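Local coordinates for protein 2-dehydropantoate 2-reductase (PDB 3WFI) that is a D-mandelate dehydrogenase of the ketopantoate reductase family, an NAD-binding oxidoreductase with a Rossmann fold that probably interconverts 2-oxo acids and D-2-hydroxy acids, at residues A6-M11 with L28-A33; M1-A6 with V71-L76. All blocks are in the same frame, centred on the assembly; numbering follows the deposited sequence.

Interaction 1. Residues A6-M11 with L28-A33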
loop_
_atom_site.group_PDB
_atom_site.type_symbol
_atom_site.label_atom_id
_atom_site.label_comp_id
_atom_site.label_asym_id
_atom_site.label_seq_id
_atom_site.Cartn_x
_atom_site.Cartn_y
_atom_site.Cartn_z
ATOM N N ALA B 6 -29.278 14.748 16.691
ATOM C CA ALA B 6 -29.057 13.383 16.171
ATOM C C ALA B 6 -27.782 12.851 16.790
ATOM O O ALA B 6 -26.681 13.063 16.261
ATOM C CB ALA B 6 -28.943 13.393 14.665
ATOM N N GLY B 7 -27.944 12.197 17.941
ATOM C CA GLY B 7 -26.819 11.784 18.779
ATOM C C GLY B 7 -26.856 12.552 20.090
ATOM O O GLY B 7 -26.320 13.661 20.189
ATOM N N ALA B 8 -27.495 11.968 21.096
ATOM C CA ALA B 8 -27.685 12.640 22.370
ATOM C C ALA B 8 -26.685 12.173 23.420
ATOM O O ALA B 8 -27.056 11.930 24.561
ATOM C CB ALA B 8 -29.117 12.451 22.855
ATOM N N GLY B 9 -25.416 12.043 23.027
ATOM C CA GLY B 9 -24.328 11.780 23.965
ATOM C C GLY B 9 -24.057 13.036 24.775
ATOM O O GLY B 9 -24.910 13.917 24.853
ATOM N N ALA B 10 -22.867 13.143 25.355
ATOM C CA ALA B 10 -22.558 14.260 26.254
ATOM C C ALA B 10 -22.691 15.623 25.557
ATOM O O ALA B 10 -23.335 16.526 26.081
ATOM C CB ALA B 10 -21.159 14.108 26.857
ATOM N N MET B 11 -22.106 15.760 24.373
ATOM C CA MET B 11 -22.136 17.035 23.646
ATOM C C MET B 11 -23.539 17.341 23.103
ATOM O O MET B 11 -24.005 18.470 23.208
ATOM C CB MET B 11 -21.126 17.040 22.492
ATOM C CG MET B 11 -20.856 18.426 21.902
ATOM S SD MET B 11 -20.127 19.625 23.049
ATOM C CE MET B 11 -18.665 18.718 23.572
ATOM N N LEU B 28 -34.362 15.049 21.140
ATOM C CA LEU B 28 -33.155 14.247 21.230
ATOM C C LEU B 28 -33.394 12.916 20.520
ATOM O O LEU B 28 -34.469 12.338 20.603
ATOM C CB LEU B 28 -32.772 13.990 22.683
ATOM C CG LEU B 28 -32.522 15.232 23.558
ATOM C CD1 LEU B 28 -32.143 14.802 24.958
ATOM C CD2 LEU B 28 -31.447 16.151 22.984
ATOM N N ILE B 29 -32.385 12.455 19.796
ATOM C CA ILE B 29 -32.447 11.169 19.104
ATOM C C ILE B 29 -31.172 10.402 19.421
ATOM O O ILE B 29 -30.070 10.920 19.256
ATOM C CB ILE B 29 -32.581 11.343 17.576
ATOM C CG1 ILE B 29 -33.754 12.254 17.244
ATOM C CG2 ILE B 29 -32.787 9.986 16.897
ATOM C CD1 ILE B 29 -33.753 12.773 15.820
ATOM N N ASP B 30 -31.330 9.171 19.898
ATOM C CA ASP B 30 -30.187 8.370 20.335
ATOM C C ASP B 30 -30.449 6.871 20.173
ATOM O O ASP B 30 -31.602 6.423 20.174
ATOM C CB ASP B 30 -29.866 8.681 21.786
ATOM C CG ASP B 30 -28.444 8.320 22.151
ATOM O OD1 ASP B 30 -27.539 9.138 21.897
ATOM O OD2 ASP B 30 -28.237 7.217 22.701
ATOM N N GLY B 31 -29.371 6.104 20.040
ATOM C CA GLY B 31 -29.458 4.658 19.874
ATOM C C GLY B 31 -29.291 3.859 21.148
ATOM O O GLY B 31 -29.518 2.649 21.143
ATOM N N TRP B 32 -28.895 4.512 22.236
ATOM C CA TRP B 32 -28.668 3.824 23.504
ATOM C C TRP B 32 -29.988 3.719 24.283
ATOM O O TRP B 32 -30.434 4.683 24.904
ATOM C CB TRP B 32 -27.569 4.538 24.314
ATOM C CG TRP B 32 -27.239 3.907 25.636
ATOM C CD1 TRP B 32 -27.503 2.621 26.024
ATOM C CD2 TRP B 32 -26.555 4.528 26.743
ATOM N NE1 TRP B 32 -27.051 2.414 27.307
ATOM C CE2 TRP B 32 -26.468 3.564 27.772
ATOM C CE3 TRP B 32 -26.023 5.808 26.969
ATOM C CZ2 TRP B 32 -25.862 3.837 29.005
ATOM C CZ3 TRP B 32 -25.429 6.079 28.199
ATOM C CH2 TRP B 32 -25.348 5.093 29.198
ATOM N N ALA B 33 -30.587 2.528 24.257
ATOM C CA ALA B 33 -31.927 2.285 24.810
ATOM C C ALA B 33 -32.098 2.707 26.264
ATOM O O ALA B 33 -33.128 3.271 26.623
ATOM C CB ALA B 33 -32.307 0.817 24.653
#
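Ala-8 meets Asp-30 just beyond the point where strands 2-6 and 25-30 part. Followed outward from the backbone, the aspartate first lays CB against Ala-8 CB, 4.0 Å away. CG then lies anti to the Asp-30 backbone N (chi1 -158°), which carries the carboxylate over to the turn. OD1 takes the Ala-8 N-H at 2.9 Å between Ala-8 N and Asp-30 OD1, using its anti lone pair; the N-H...O angle of 136° makes this a bent bond. OD2 accepts from Trp-32 N within its own loop, 31° out of the carboxylate plane, an Asx turn. With both oxygens engaged, the carboxylate is fixed in rotation at the end of the strand. This is the first beta-alpha-beta unit of the Rossmann fold: Gly-7 and Gly-9 fit the GxGxxG pattern of its dinucleotide-binding turn, Gly-9 sits at the N-cap position of helix 10-21, and Ala-10, Met-11 and Asp-30 bind NAD(+). One backbone bond precedes the aspartate, Gly-7 N to Ile-29 O at 2.8 Å, and belongs to the parallel bridge of Ala-6 with Ile-29. Ala-8 CB also touches Leu-28 CB at 4.0 Å, while His-35 NE2 donates a hydrogen bond to Ala-8 O.

Interaction 2. Residues M1-A6 with V71-L76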
loop_
_atom_site.group_PDB
_atom_site.type_symbol
_atom_site.label_atom_id
_atom_site.label_comp_id
_atom_site.label_asym_id
_atom_site.label_seq_id
_atom_site.Cartn_x
_atom_site.Cartn_y
_atom_site.Cartn_z
ATOM N N MET B 1 -36.841 27.778 16.516
ATOM C CA MET B 1 -36.548 26.577 15.684
ATOM C C MET B 1 -37.075 25.287 16.313
ATOM O O MET B 1 -37.117 25.146 17.534
ATOM C CB MET B 1 -35.032 26.437 15.447
ATOM C CG MET B 1 -34.418 27.517 14.564
ATOM S SD MET B 1 -32.718 27.137 14.082
ATOM C CE MET B 1 -31.859 27.385 15.639
ATOM N N LYS B 2 -37.474 24.352 15.457
ATOM C CA LYS B 2 -37.603 22.950 15.846
ATOM C C LYS B 2 -36.281 22.288 15.499
ATOM O O LYS B 2 -35.878 22.274 14.335
ATOM C CB LYS B 2 -38.739 22.267 15.088
ATOM C CG LYS B 2 -40.141 22.669 15.539
ATOM C CD LYS B 2 -41.180 22.055 14.586
ATOM C CE LYS B 2 -42.547 22.716 14.566
ATOM N NZ LYS B 2 -43.250 22.525 15.853
ATOM N N ILE B 3 -35.605 21.753 16.510
ATOM C CA ILE B 3 -34.252 21.229 16.343
ATOM C C ILE B 3 -34.208 19.766 16.757
ATOM O O ILE B 3 -34.742 19.394 17.812
ATOM C CB ILE B 3 -33.255 22.025 17.200
ATOM C CG1 ILE B 3 -33.416 23.524 16.941
ATOM C CG2 ILE B 3 -31.828 21.564 16.943
ATOM C CD1 ILE B 3 -32.671 24.397 17.935
ATOM N N ALA B 4 -33.635 18.925 15.909
ATOM C CA ALA B 4 -33.349 17.543 16.276
ATOM C C ALA B 4 -31.862 17.429 16.593
ATOM O O ALA B 4 -31.011 17.912 15.837
ATOM C CB ALA B 4 -33.729 16.592 15.156
ATOM N N ILE B 5 -31.569 16.788 17.720
ATOM C CA ILE B 5 -30.208 16.473 18.124
ATOM C C ILE B 5 -29.977 15.001 17.797
ATOM O O ILE B 5 -30.468 14.126 18.504
ATOM C CB ILE B 5 -29.996 16.714 19.626
ATOM C CG1 ILE B 5 -30.401 18.151 20.017
ATOM C CG2 ILE B 5 -28.541 16.457 20.018
ATOM C CD1 ILE B 5 -29.557 19.237 19.410
ATOM N N ALA B 6 -29.278 14.748 16.691
ATOM C CA ALA B 6 -29.057 13.383 16.171
ATOM C C ALA B 6 -27.782 12.851 16.790
ATOM O O ALA B 6 -26.681 13.063 16.261
ATOM C CB ALA B 6 -28.943 13.393 14.665
ATOM N N VAL B 71 -38.510 18.890 11.445
ATOM C CA VAL B 71 -37.685 19.898 12.112
ATOM C C VAL B 71 -37.071 20.877 11.135
ATOM O O VAL B 71 -36.919 20.574 9.948
ATOM C CB VAL B 71 -36.538 19.267 12.952
ATOM C CG1 VAL B 71 -37.115 18.402 14.050
ATOM C CG2 VAL B 71 -35.576 18.467 12.084
ATOM N N ASP B 72 -36.704 22.041 11.662
ATOM C CA ASP B 72 -36.038 23.095 10.902
ATOM C C ASP B 72 -34.530 22.854 10.848
ATOM O O ASP B 72 -33.857 23.258 9.902
ATOM C CB ASP B 72 -36.287 24.470 11.556
ATOM C CG ASP B 72 -37.765 24.787 11.726
ATOM O OD1 ASP B 72 -38.518 24.697 10.728
ATOM O OD2 ASP B 72 -38.166 25.130 12.851
ATOM N N LEU B 73 -34.001 22.199 11.872
ATOM C CA LEU B 73 -32.564 22.023 11.984
ATOM C C LEU B 73 -32.229 20.690 12.619
ATOM O O LEU B 73 -32.822 20.305 13.625
ATOM C CB LEU B 73 -31.966 23.155 12.816
ATOM C CG LEU B 73 -30.479 23.070 13.194
ATOM C CD1 LEU B 73 -29.578 23.247 11.982
ATOM C CD2 LEU B 73 -30.175 24.138 14.235
ATOM N N ILE B 74 -31.274 19.993 12.013
ATOM C CA ILE B 74 -30.681 18.797 12.595
ATOM C C ILE B 74 -29.224 19.117 12.923
ATOM O O ILE B 74 -28.453 19.537 12.049
ATOM C CB ILE B 74 -30.755 17.606 11.623
ATOM C CG1 ILE B 74 -32.199 17.311 11.230
ATOM C CG2 ILE B 74 -30.104 16.362 12.223
ATOM C CD1 ILE B 74 -32.325 16.300 10.110
ATOM N N ILE B 75 -28.840 18.908 14.176
ATOM C CA ILE B 75 -27.434 19.002 14.582
ATOM C C ILE B 75 -26.911 17.588 14.816
ATOM O O ILE B 75 -27.437 16.846 15.646
ATOM C CB ILE B 75 -27.240 19.860 15.850
ATOM C CG1 ILE B 75 -28.024 21.167 15.730
ATOM C CG2 ILE B 75 -25.758 20.146 16.081
ATOM C CD1 ILE B 75 -27.905 22.077 16.938
ATOM N N LEU B 76 -25.874 17.220 14.058
ATOM C CA LEU B 76 -25.366 15.856 14.029
ATOM C C LEU B 76 -24.207 15.678 15.000
ATOM O O LEU B 76 -23.206 16.395 14.901
ATOM C CB LEU B 76 -24.868 15.509 12.617
ATOM C CG LEU B 76 -25.907 15.447 11.487
ATOM C CD1 LEU B 76 -25.188 15.409 10.149
ATOM C CD2 LEU B 76 -26.806 14.240 11.630
#
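Strands 2-6 and 73-76 run parallel, 4.7 Å apart at closest approach with 21° between their directions, and pair Ile-3 with Leu-73 through Ala-6 with Leu-76. They are adjacent inner strands of the Rossmann sheet, strand 25-30 flanking the first and strand 98-102 the second. The ladder alternates as parallel strands require: Leu-73 N gives to Lys-2 O, Ala-4 N to Leu-73 O, Ile-75 N to Ala-4 O and Ala-6 N to Ile-75 O. The first of these carbonyls is gripped twice, because the chain turns a corner at Asp-72 and Asp-72 N also reaches Lys-2 O, at 2.8 Å.

On the face of Ile-3, Ile-5, Leu-73 and Ile-75, the side-chain methyls meet. Ile-75 CD1 lies 4.0 Å from Ile-3 CG2 and 4.1 Å from Ile-5 CD1, so one extended isoleucine touches both neighbours; Ile-5 and Ile-75 run alongside each other, pointing the same way. Farther back, Met-1 bends at chi3 to bring SD and CE against Leu-73 CD2. On the other face Ala-4 and Ala-6 are set against the larger Ile-74 and Leu-76. Ala-6 CB meets Leu-76 CD2 at 3.8 Å and also touches Ile-74 CG2, while Ala-4 CB sits against both methyls of Val-71; helix 80-90 packs on Ala-6, Ile-74 and Leu-76.

At the start of the strands the two charged side chains go to different partners. Lys-2 NZ turns to a salt bridge with Glu-25, and Asp-72 OD1 pairs with Lys-95. Asp-72 OD2 accepts from the backbone, where Lys-2 N donates to it at 2.8 Å in an almost straight line, 177° at the hydrogen, on the anti side and 25° out of the carboxylate plane.

How the interactions relate
From the N terminus, the chain runs up strand 2-6 and through the glycine turn; helix 10-21 carries it back, and strand 25-30 then runs parallel to 2-6, where interaction 1 closes the first, short loop. It then continues through helix 33-42 and the strands that follow before strand 71-76 arrives beside the start and interaction 2 closes a longer loop, with interaction 1 nested inside it. Ala-6 belongs to both. Strands 25-30 and 71-76 therefore flank strand 2-6 on opposite edges. Direct evidence of continuity is the probable hydrogen bond between Ile-29 N and Ile-5 O at 2.9 Å, with Leu-28 CD2 packed 3.7 Å from Ile-5 CB.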